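Tellurite resistance protein of COG3793 (Nostoc punctiforme, PDB 2OU3) is a TerB-family protein, inferred to act in tellurite resistance, that binds zinc and 1H-indole-3-carbaldehyde in the crystal. Local coordinates at residues G56-W61 against D65-D70; I5-S10 against N21-N26. All blocks are in the same frame, centred on the assembly; numbering follows the deposited sequence.

The two contacts illustrate how unlike pieces of packing can serve one ligand pocket. Both segments of contact 2, where residues 21-26 lie against helix 4-18, precede in the sequence those of contact 1, the pairing of helix 48-60 with helix 65-73; the centres of the two contacts are about 13 Å apart. Each supplies one pocket residue to the same 1H-indole-3-carbaldehyde: Trp-61 from contact 1, Pro-24 from contact 2. They also touch directly. Trp-61 O and Ser-10 OG, 2.8 Å apart, form a probable hydrogen bond, and Asn-26 packs against Trp-66 and Val-67, its CB 3.8 Å from Trp-66 CZ2. Ser-29 and Asp-96 hydrogen-bond the ligand, and both contacts border the second subunit.

Contact 1: residues G56-W61 against D65-D70; sequences GFCASW and DWVIED. With I3A (1H-indole-3-carbaldehyde), chain E.
Cys-58, which reaches across to helix 65-73, also backs the indole of Trp-61: its CA lies 3.7 Å above the centre of one face of that ring system. On the opposite face rests the aldehyde carbon C3' of the bound indole carbaldehyde, 3.3 Å from Trp-61 CZ3, so the tryptophan, just past helix 48-60, is a pocket wall whose other face rests on the backbone at Cys-58. One edge of the indole is turned into the Phe-57 ring, with Trp-61 CZ2 3.8 Å above the centre of the phenyl face, while Phe-57 CE1 sits at the indole edge in its plane. On the second helix, the indole of Trp-66 carries Val-67 CG2 over the centre of one face.

The setting is an alpha-alpha hairpin of the all-helical TerB-family fold. Segments 56-60 and 65-70 run almost exactly antiparallel, at 172°, and their axes come within 10.0 Å. Between them the contact is small and without hydrogen bonds, its side-chain contacts apolar. With chi1 at -180°, the Cys-58 sulfur points away from its own amide N and toward the partner helix, where SG meets Ile-68 CD1 at 3.6 Å. Val-67 CG1 approaches the same sulfur at 3.9 Å, putting it against two branched side chains. Met-33 of helix 26-41 also packs on Cys-58. Ile-68 CD1 also lies 3.6 Å from Ala-59 N. Ala-59 and Ile-68 further touch Gly-9 and Leu-8 of the second subunit, respectively, which places the hairpin at the dimer interface.

Near the end of the first helix the Ser-60 hydroxyl folds back onto its own backbone: OG donates a 2.6 Å hydrogen bond to Phe-57 O, meeting the C=O at 139°.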
ATOM      1  N   GLY A  56       8.048  -9.700  -0.264  1.00 13.94           N
ATOM      2  CA  GLY A  56       6.595  -9.527  -0.167  1.00 13.36           C
ATOM      3  C   GLY A  56       6.155  -8.190  -0.762  1.00 12.51           C
ATOM      4  O   GLY A  56       5.134  -8.096  -1.449  1.00 14.87           O
ATOM      5  N   PHE A  57       6.938  -7.150  -0.504  1.00 12.75           N
ATOM      6  CA  PHE A  57       6.674  -5.816  -1.031  1.00 13.78           C
ATOM      7  C   PHE A  57       6.749  -5.895  -2.551  1.00 14.98           C
ATOM      8  O   PHE A  57       5.828  -5.500  -3.234  1.00 13.83           O
ATOM      9  CB  PHE A  57       7.706  -4.866  -0.430  1.00 14.47           C
ATOM     10  CG  PHE A  57       7.583  -3.441  -0.850  1.00 14.65           C
ATOM     11  CD1 PHE A  57       6.348  -2.832  -1.016  1.00 18.77           C
ATOM     12  CD2 PHE A  57       8.745  -2.686  -0.995  1.00 16.88           C
ATOM     13  CE1 PHE A  57       6.262  -1.494  -1.364  1.00 19.54           C
ATOM     14  CE2 PHE A  57       8.664  -1.340  -1.360  1.00 22.04           C
ATOM     15  CZ  PHE A  57       7.442  -0.758  -1.543  1.00 17.24           C
ATOM     16  N   CYS A  58       7.790  -6.559  -3.067  1.00 13.98           N
ATOM     17  CA  CYS A  58       7.973  -6.675  -4.499  1.00 14.93           C
ATOM     18  C   CYS A  58       6.847  -7.505  -5.129  1.00 16.07           C
ATOM     19  O   CYS A  58       6.253  -7.114  -6.136  1.00 13.30           O
ATOM     20  CB  CYS A  58       9.356  -7.254  -4.823  1.00 16.62           C
ATOM     21  SG  CYS A  58       9.692  -7.431  -6.591  1.00 18.09           S
ATOM     22  N   ALA A  59       6.500  -8.623  -4.500  1.00 14.00           N
ATOM     23  CA  ALA A  59       5.419  -9.485  -5.017  1.00 15.46           C
ATOM     24  C   ALA A  59       4.094  -8.754  -5.115  1.00 16.20           C
ATOM     25  O   ALA A  59       3.321  -9.017  -6.060  1.00 16.63           O
ATOM     26  CB  ALA A  59       5.255 -10.737  -4.151  1.00 15.50           C
ATOM     27  N   SER A  60       3.825  -7.856  -4.155  1.00 18.05           N
ATOM     28  CA  SER A  60       2.554  -7.148  -4.108  1.00 18.80           C
ATOM     29  C   SER A  60       2.336  -6.343  -5.356  1.00 17.68           C
ATOM     30  O   SER A  60       1.199  -6.063  -5.668  1.00 18.24           O
ATOM     31  CB  SER A  60       2.435  -6.228  -2.891  1.00 19.29           C
ATOM     32  OG  SER A  60       3.220  -5.076  -3.037  1.00 17.89           O
ATOM     33  N   TRP A  61       3.392  -5.909  -6.050  1.00 16.01           N
ATOM     34  CA  TRP A  61       3.205  -5.092  -7.271  1.00 16.85           C
ATOM     35  C   TRP A  61       2.721  -5.919  -8.455  1.00 18.00           C
ATOM     36  O   TRP A  61       2.442  -5.380  -9.527  1.00 18.43           O
ATOM     37  CB  TRP A  61       4.469  -4.378  -7.733  1.00 17.36           C
ATOM     38  CG  TRP A  61       5.254  -3.773  -6.620  1.00 15.77           C
ATOM     39  CD1 TRP A  61       4.761  -3.281  -5.459  1.00 16.91           C
ATOM     40  CD2 TRP A  61       6.675  -3.615  -6.557  1.00 12.24           C
ATOM     41  NE1 TRP A  61       5.787  -2.829  -4.665  1.00 14.81           N
ATOM     42  CE2 TRP A  61       6.970  -3.008  -5.327  1.00 15.75           C
ATOM     43  CE3 TRP A  61       7.732  -3.909  -7.436  1.00 15.14           C
ATOM     44  CZ2 TRP A  61       8.279  -2.717  -4.933  1.00 14.57           C
ATOM     45  CZ3 TRP A  61       9.011  -3.623  -7.047  1.00 15.62           C
ATOM     46  CH2 TRP A  61       9.280  -3.035  -5.804  1.00 16.83           C
ATOM     47  N   ASP A  65       6.530 -13.958 -11.881  1.00 15.73           N
ATOM     48  CA  ASP A  65       7.126 -14.894 -10.918  1.00 15.91           C
ATOM     49  C   ASP A  65       8.640 -14.988 -10.995  1.00 15.28           C
ATOM     50  O   ASP A  65       9.312 -15.159  -9.972  1.00 15.44           O
ATOM     51  CB  ASP A  65       6.589 -16.310 -11.120  1.00 17.16           C
ATOM     52  CG  ASP A  65       5.160 -16.477 -10.601  1.00 22.82           C
ATOM     53  OD1 ASP A  65       4.579 -15.527 -10.025  1.00 24.75           O
ATOM     54  OD2 ASP A  65       4.636 -17.582 -10.785  1.00 26.87           O
ATOM     55  N   TRP A  66       9.183 -14.941 -12.210  1.00 13.97           N
ATOM     56  CA  TRP A  66      10.630 -14.975 -12.340  1.00 13.69           C
ATOM     57  C   TRP A  66      11.334 -13.945 -11.449  1.00 11.92           C
ATOM     58  O   TRP A  66      12.438 -14.200 -10.968  1.00 13.28           O
ATOM     59  CB  TRP A  66      11.113 -14.841 -13.800  1.00 14.12           C
ATOM     60  CG  TRP A  66      11.129 -13.444 -14.419  1.00 11.46           C
ATOM     61  CD1 TRP A  66      10.221 -12.940 -15.319  1.00 13.67           C
ATOM     62  CD2 TRP A  66      12.143 -12.432 -14.271  1.00 13.13           C
ATOM     63  NE1 TRP A  66      10.588 -11.678 -15.695  1.00 14.19           N
ATOM     64  CE2 TRP A  66      11.761 -11.339 -15.074  1.00 13.34           C
ATOM     65  CE3 TRP A  66      13.321 -12.339 -13.523  1.00 16.10           C
ATOM     66  CZ2 TRP A  66      12.503 -10.173 -15.140  1.00 13.98           C
ATOM     67  CZ3 TRP A  66      14.074 -11.181 -13.598  1.00 13.29           C
ATOM     68  CH2 TRP A  66      13.660 -10.111 -14.397  1.00 17.37           C
ATOM     69  N   VAL A  67      10.733 -12.761 -11.281  1.00 12.70           N
ATOM     70  CA  VAL A  67      11.383 -11.707 -10.541  1.00 12.77           C
ATOM     71  C   VAL A  67      11.599 -12.146  -9.102  1.00 11.52           C
ATOM     72  O   VAL A  67      12.671 -11.968  -8.547  1.00 12.89           O
ATOM     73  CB  VAL A  67      10.582 -10.392 -10.601  1.00 11.62           C
ATOM     74  CG1 VAL A  67      11.230  -9.236  -9.693  1.00 10.34           C
ATOM     75  CG2 VAL A  67      10.446  -9.933 -12.042  1.00 12.85           C
ATOM     76  N   ILE A  68      10.572 -12.728  -8.495  1.00 13.79           N
ATOM     77  CA  ILE A  68      10.662 -13.175  -7.102  1.00 13.20           C
ATOM     78  C   ILE A  68      11.563 -14.402  -6.952  1.00 14.95           C
ATOM     79  O   ILE A  68      12.413 -14.465  -6.047  1.00 15.01           O
ATOM     80  CB  ILE A  68       9.247 -13.452  -6.493  1.00 13.31           C
ATOM     81  CG1 ILE A  68       8.371 -12.206  -6.602  1.00 12.88           C
ATOM     82  CG2 ILE A  68       9.369 -13.914  -5.033  1.00 17.20           C
ATOM     83  CD1 ILE A  68       8.925 -10.915  -5.960  1.00 15.17           C
ATOM     84  N   GLU A  69      11.420 -15.368  -7.845  1.00 15.33           N
ATOM     85  CA  GLU A  69      12.290 -16.541  -7.783  1.00 14.37           C
ATOM     86  C   GLU A  69      13.771 -16.158  -7.876  1.00 15.58           C
ATOM     87  O   GLU A  69      14.631 -16.670  -7.152  1.00 15.90           O
ATOM     88  CB  GLU A  69      11.948 -17.498  -8.900  1.00 16.65           C
ATOM     89  CG  GLU A  69      10.558 -18.082  -8.738  1.00 19.86           C
ATOM     90  CD  GLU A  69      10.443 -19.056  -7.567  1.00 22.19           C
ATOM     91  OE1 GLU A  69      11.455 -19.369  -6.887  1.00 27.11           O
ATOM     92  OE2 GLU A  69       9.298 -19.491  -7.322  1.00 35.77           O
ATOM     93  N   ASP A  70      14.054 -15.208  -8.756  1.00 14.04           N
ATOM     94  CA  ASP A  70      15.430 -14.737  -8.967  1.00 13.57           C
ATOM     95  C   ASP A  70      15.947 -13.881  -7.774  1.00 13.59           C
ATOM     96  O   ASP A  70      17.134 -13.958  -7.418  1.00 16.35           O
ATOM     97  CB  ASP A  70      15.495 -13.989 -10.305  1.00 12.78           C
ATOM     98  CG  ASP A  70      16.856 -13.476 -10.640  1.00 14.89           C
ATOM     99  OD1 ASP A  70      17.657 -14.264 -11.156  1.00 12.88           O
ATOM    100  OD2 ASP A  70      17.084 -12.267 -10.460  1.00 14.25           O
TER
HETATM  101  O   I3A E 163       9.387  -1.436  -9.842  1.00 14.37           O
HETATM  102  C3' I3A E 163       9.184  -0.799  -8.811  1.00 13.87           C
HETATM  103  C3  I3A E 163       9.854   0.517  -8.676  1.00  7.99           C
HETATM  104  C2  I3A E 163       9.672   1.364  -7.616  1.00  8.30           C
HETATM  105  N   I3A E 163      10.429   2.489  -7.850  1.00 11.03           N
HETATM  106  C8  I3A E 163      11.096   2.402  -9.019  1.00 11.37           C
HETATM  107  C9  I3A E 163      10.771   1.116  -9.651  1.00 10.31           C
HETATM  108  C4  I3A E 163      11.297   0.771 -10.906  1.00 11.96           C
HETATM  109  C5  I3A E 163      12.162   1.648 -11.515  1.00 11.86           C
HETATM  110  C6  I3A E 163      12.483   2.886 -10.935  1.00 12.27           C
HETATM  111  C7  I3A E 163      11.947   3.245  -9.708  1.00 11.93           C

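Contact 2: residues I5-S10 against N21-N26; sequences IKKLGS and NQIPTN. With I3A (1H-indole-3-carbaldehyde), chain E.
The connection between helix 4-18 and helix 26-41 passes across the side of helix 4-18, and Ile-23 is the residue of 21-26 that touches segment 5-10, its side chain laid against Lys-7 and Ser-10. Nearly all of the touching is done by one methyl. Ile-23 CD1 stands 3.6 Å from Ser-10 CB and 3.9 Å from Lys-7 O, so the methyl touches two residues three apart, about one helical turn. It gets there because CG1, on CB, lies anti to the carbonyl carbon (chi1 -60°), and CD1 continues the chain extended (chi2 168°). The Lys-7 side chain comes no nearer than CG, 4.3 Å from the same CD1, and Met-2 and Ser-11 pack against the isoleucine as well. The Ser-10 hydroxyl is hydrogen-bonded to Trp-61 O, while its CB meets the isoleucine.

Past Ile-23 the connection becomes the start of the next helix. Thr-25 is its N-cap, with OG1 accepting a hydrogen bond from the backbone N of Asp-28. Between the two, Pro-24 turns to the ligand pocket: its CG is 3.5 Å from the carbaldehyde oxygen O, and its CB is 3.9 Å from the ligand ring atom C4. Tyr-161 of the second subunit packs on Pro-24, and its OH is hydrogen-bonded to Thr-25 N.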
ATOM      1  N   ILE A   5      -7.430  -7.014 -15.592  1.00 28.94           N
ATOM      2  CA  ILE A   5      -7.685  -6.931 -14.150  1.00 30.51           C
ATOM      3  C   ILE A   5      -6.366  -6.901 -13.369  1.00 30.74           C
ATOM      4  O   ILE A   5      -6.220  -6.104 -12.448  1.00 31.28           O
ATOM      5  CB  ILE A   5      -8.644  -8.037 -13.649  1.00 29.94           C
ATOM      6  CG1 ILE A   5     -10.065  -7.757 -14.167  1.00 29.61           C
ATOM      7  CG2 ILE A   5      -8.654  -8.077 -12.134  1.00 28.23           C
ATOM      8  CD1 ILE A   5     -10.964  -8.935 -14.098  1.00 28.69           C
ATOM      9  N   LYS A   6      -5.389  -7.714 -13.775  1.00 31.05           N
ATOM     10  CA  LYS A   6      -4.053  -7.619 -13.210  1.00 30.70           C
ATOM     11  C   LYS A   6      -3.484  -6.208 -13.366  1.00 27.86           C
ATOM     12  O   LYS A   6      -2.968  -5.634 -12.404  1.00 28.98           O
ATOM     13  CB  LYS A   6      -3.108  -8.615 -13.876  1.00 33.07           C
ATOM     14  CG  LYS A   6      -1.724  -8.690 -13.228  1.00 38.55           C
ATOM     15  N   LYS A   7      -3.583  -5.647 -14.560  1.00 24.96           N
ATOM     16  CA  LYS A   7      -3.107  -4.306 -14.795  1.00 26.49           C
ATOM     17  C   LYS A   7      -3.821  -3.285 -13.922  1.00 24.12           C
ATOM     18  O   LYS A   7      -3.226  -2.325 -13.518  1.00 21.47           O
ATOM     19  CB  LYS A   7      -3.228  -3.890 -16.264  1.00 29.07           C
ATOM     20  CG  LYS A   7      -2.181  -4.523 -17.141  1.00 32.29           C
ATOM     21  CD  LYS A   7      -2.504  -4.315 -18.625  1.00 42.13           C
ATOM     22  CE  LYS A   7      -1.295  -4.637 -19.515  1.00 43.63           C
ATOM     23  NZ  LYS A   7      -1.671  -4.883 -20.937  1.00 48.61           N
ATOM     24  N   LEU A   8      -5.107  -3.488 -13.649  1.00 20.22           N
ATOM     25  CA  LEU A   8      -5.821  -2.603 -12.748  1.00 20.39           C
ATOM     26  C   LEU A   8      -5.180  -2.551 -11.368  1.00 16.36           C
ATOM     27  O   LEU A   8      -4.918  -1.439 -10.842  1.00 17.74           O
ATOM     28  CB  LEU A   8      -7.288  -3.040 -12.600  1.00 22.47           C
ATOM     29  CG  LEU A   8      -8.181  -2.029 -11.885  1.00 23.12           C
ATOM     30  CD1 LEU A   8      -8.282  -0.703 -12.642  1.00 29.20           C
ATOM     31  CD2 LEU A   8      -9.542  -2.658 -11.756  1.00 28.40           C
ATOM     32  N   GLY A   9      -4.919  -3.737 -10.788  1.00 13.86           N
ATOM     33  CA  GLY A   9      -4.334  -3.813  -9.462  1.00 16.49           C
ATOM     34  C   GLY A   9      -2.893  -3.326  -9.435  1.00 16.43           C
ATOM     35  O   GLY A   9      -2.471  -2.607  -8.520  1.00 15.40           O
ATOM     36  N   SER A  10      -2.119  -3.738 -10.423  1.00 16.72           N
ATOM     37  CA  SER A  10      -0.724  -3.351 -10.474  1.00 16.25           C
ATOM     38  C   SER A  10      -0.543  -1.845 -10.684  1.00 15.70           C
ATOM     39  O   SER A  10       0.315  -1.243 -10.056  1.00 18.03           O
ATOM     40  CB  SER A  10       0.021  -4.169 -11.529  1.00 18.25           C
ATOM     41  OG  SER A  10       0.091  -5.520 -11.099  1.00 16.50           O
ATOM     42  N   ASN A  21       2.678   6.661 -13.156  1.00 15.05           N
ATOM     43  CA  ASN A  21       1.494   6.471 -14.013  1.00 15.44           C
ATOM     44  C   ASN A  21       1.584   5.306 -15.003  1.00 17.12           C
ATOM     45  O   ASN A  21       0.658   5.099 -15.806  1.00 17.19           O
ATOM     46  CB  ASN A  21       1.201   7.769 -14.767  1.00 16.06           C
ATOM     47  CG  ASN A  21       0.804   8.895 -13.847  1.00 21.90           C
ATOM     48  OD1 ASN A  21       1.283  10.009 -13.994  1.00 27.76           O
ATOM     49  ND2 ASN A  21      -0.076   8.612 -12.899  1.00 17.06           N
ATOM     50  N   GLN A  22       2.647   4.496 -14.887  1.00 16.79           N
ATOM     51  CA  GLN A  22       2.895   3.358 -15.767  1.00 19.05           C
ATOM     52  C   GLN A  22       3.479   2.272 -14.872  1.00 18.20           C
ATOM     53  O   GLN A  22       4.173   2.621 -13.938  1.00 15.26           O
ATOM     54  CB  GLN A  22       3.913   3.839 -16.788  1.00 20.11           C
ATOM     55  CG  GLN A  22       4.212   2.981 -17.951  1.00 31.64           C
ATOM     56  CD  GLN A  22       5.293   3.619 -18.821  1.00 31.08           C
ATOM     57  OE1 GLN A  22       5.497   4.845 -18.786  1.00 45.74           O
ATOM     58  NE2 GLN A  22       5.998   2.795 -19.598  1.00 44.52           N
ATOM     59  N   ILE A  23       3.186   0.992 -15.141  1.00 16.04           N
ATOM     60  CA  ILE A  23       3.749  -0.119 -14.376  1.00 14.33           C
ATOM     61  C   ILE A  23       5.186  -0.300 -14.889  1.00 13.92           C
ATOM     62  O   ILE A  23       5.359  -0.415 -16.107  1.00 13.65           O
ATOM     63  CB  ILE A  23       2.968  -1.416 -14.610  1.00 11.81           C
ATOM     64  CG1 ILE A  23       1.504  -1.249 -14.190  1.00 17.94           C
ATOM     65  CG2 ILE A  23       3.600  -2.559 -13.798  1.00 13.54           C
ATOM     66  CD1 ILE A  23       0.554  -2.369 -14.635  1.00 16.40           C
ATOM     67  N   PRO A  24       6.201  -0.311 -13.992  1.00 12.52           N
ATOM     68  CA  PRO A  24       7.569  -0.601 -14.457  1.00 14.73           C
ATOM     69  C   PRO A  24       7.679  -1.990 -15.085  1.00 15.65           C
ATOM     70  O   PRO A  24       6.927  -2.920 -14.716  1.00 14.98           O
ATOM     71  CB  PRO A  24       8.416  -0.534 -13.162  1.00 14.29           C
ATOM     72  CG  PRO A  24       7.618   0.368 -12.267  1.00 14.63           C
ATOM     73  CD  PRO A  24       6.186  -0.028 -12.538  1.00 10.30           C
ATOM     74  N   THR A  25       8.634  -2.133 -15.999  1.00 14.24           N
ATOM     75  CA  THR A  25       8.934  -3.431 -16.581  1.00 14.17           C
ATOM     76  C   THR A  25       9.350  -4.365 -15.463  1.00 14.15           C
ATOM     77  O   THR A  25       9.852  -3.908 -14.411  1.00 11.80           O
ATOM     78  CB  THR A  25      10.058  -3.326 -17.626  1.00 13.45           C
ATOM     79  OG1 THR A  25      11.217  -2.811 -16.998  1.00 15.23           O
ATOM     80  CG2 THR A  25       9.638  -2.400 -18.813  1.00 14.28           C
ATOM     81  N   ASN A  26       9.154  -5.660 -15.671  1.00 13.82           N
ATOM     82  CA  ASN A  26       9.678  -6.634 -14.697  1.00 13.48           C
ATOM     83  C   ASN A  26      11.166  -6.495 -14.485  1.00 12.94           C
ATOM     84  O   ASN A  26      11.652  -6.655 -13.348  1.00 12.61           O
ATOM     85  CB  ASN A  26       9.376  -8.063 -15.094  1.00 13.15           C
ATOM     86  CG  ASN A  26       7.911  -8.386 -14.960  1.00 13.43           C
ATOM     87  OD1 ASN A  26       7.321  -8.213 -13.909  1.00 16.55           O
ATOM     88  ND2 ASN A  26       7.315  -8.835 -16.040  1.00 14.32           N
TER
HETATM   89  O   I3A E 163       9.387  -1.436  -9.842  1.00 14.37           O
HETATM   90  C3' I3A E 163       9.184  -0.799  -8.811  1.00 13.87           C
HETATM   91  C3  I3A E 163       9.854   0.517  -8.676  1.00  7.99           C
HETATM   92  C2  I3A E 163       9.672   1.364  -7.616  1.00  8.30           C
HETATM   93  N   I3A E 163      10.429   2.489  -7.850  1.00 11.03           N
HETATM   94  C8  I3A E 163      11.096   2.402  -9.019  1.00 11.37           C
HETATM   95  C9  I3A E 163      10.771   1.116  -9.651  1.00 10.31           C
HETATM   96  C4  I3A E 163      11.297   0.771 -10.906  1.00 11.96           C
HETATM   97  C5  I3A E 163      12.162   1.648 -11.515  1.00 11.86           C
HETATM   98  C6  I3A E 163      12.483   2.886 -10.935  1.00 12.27           C
HETATM   99  C7  I3A E 163      11.947   3.245  -9.708  1.00 11.93           C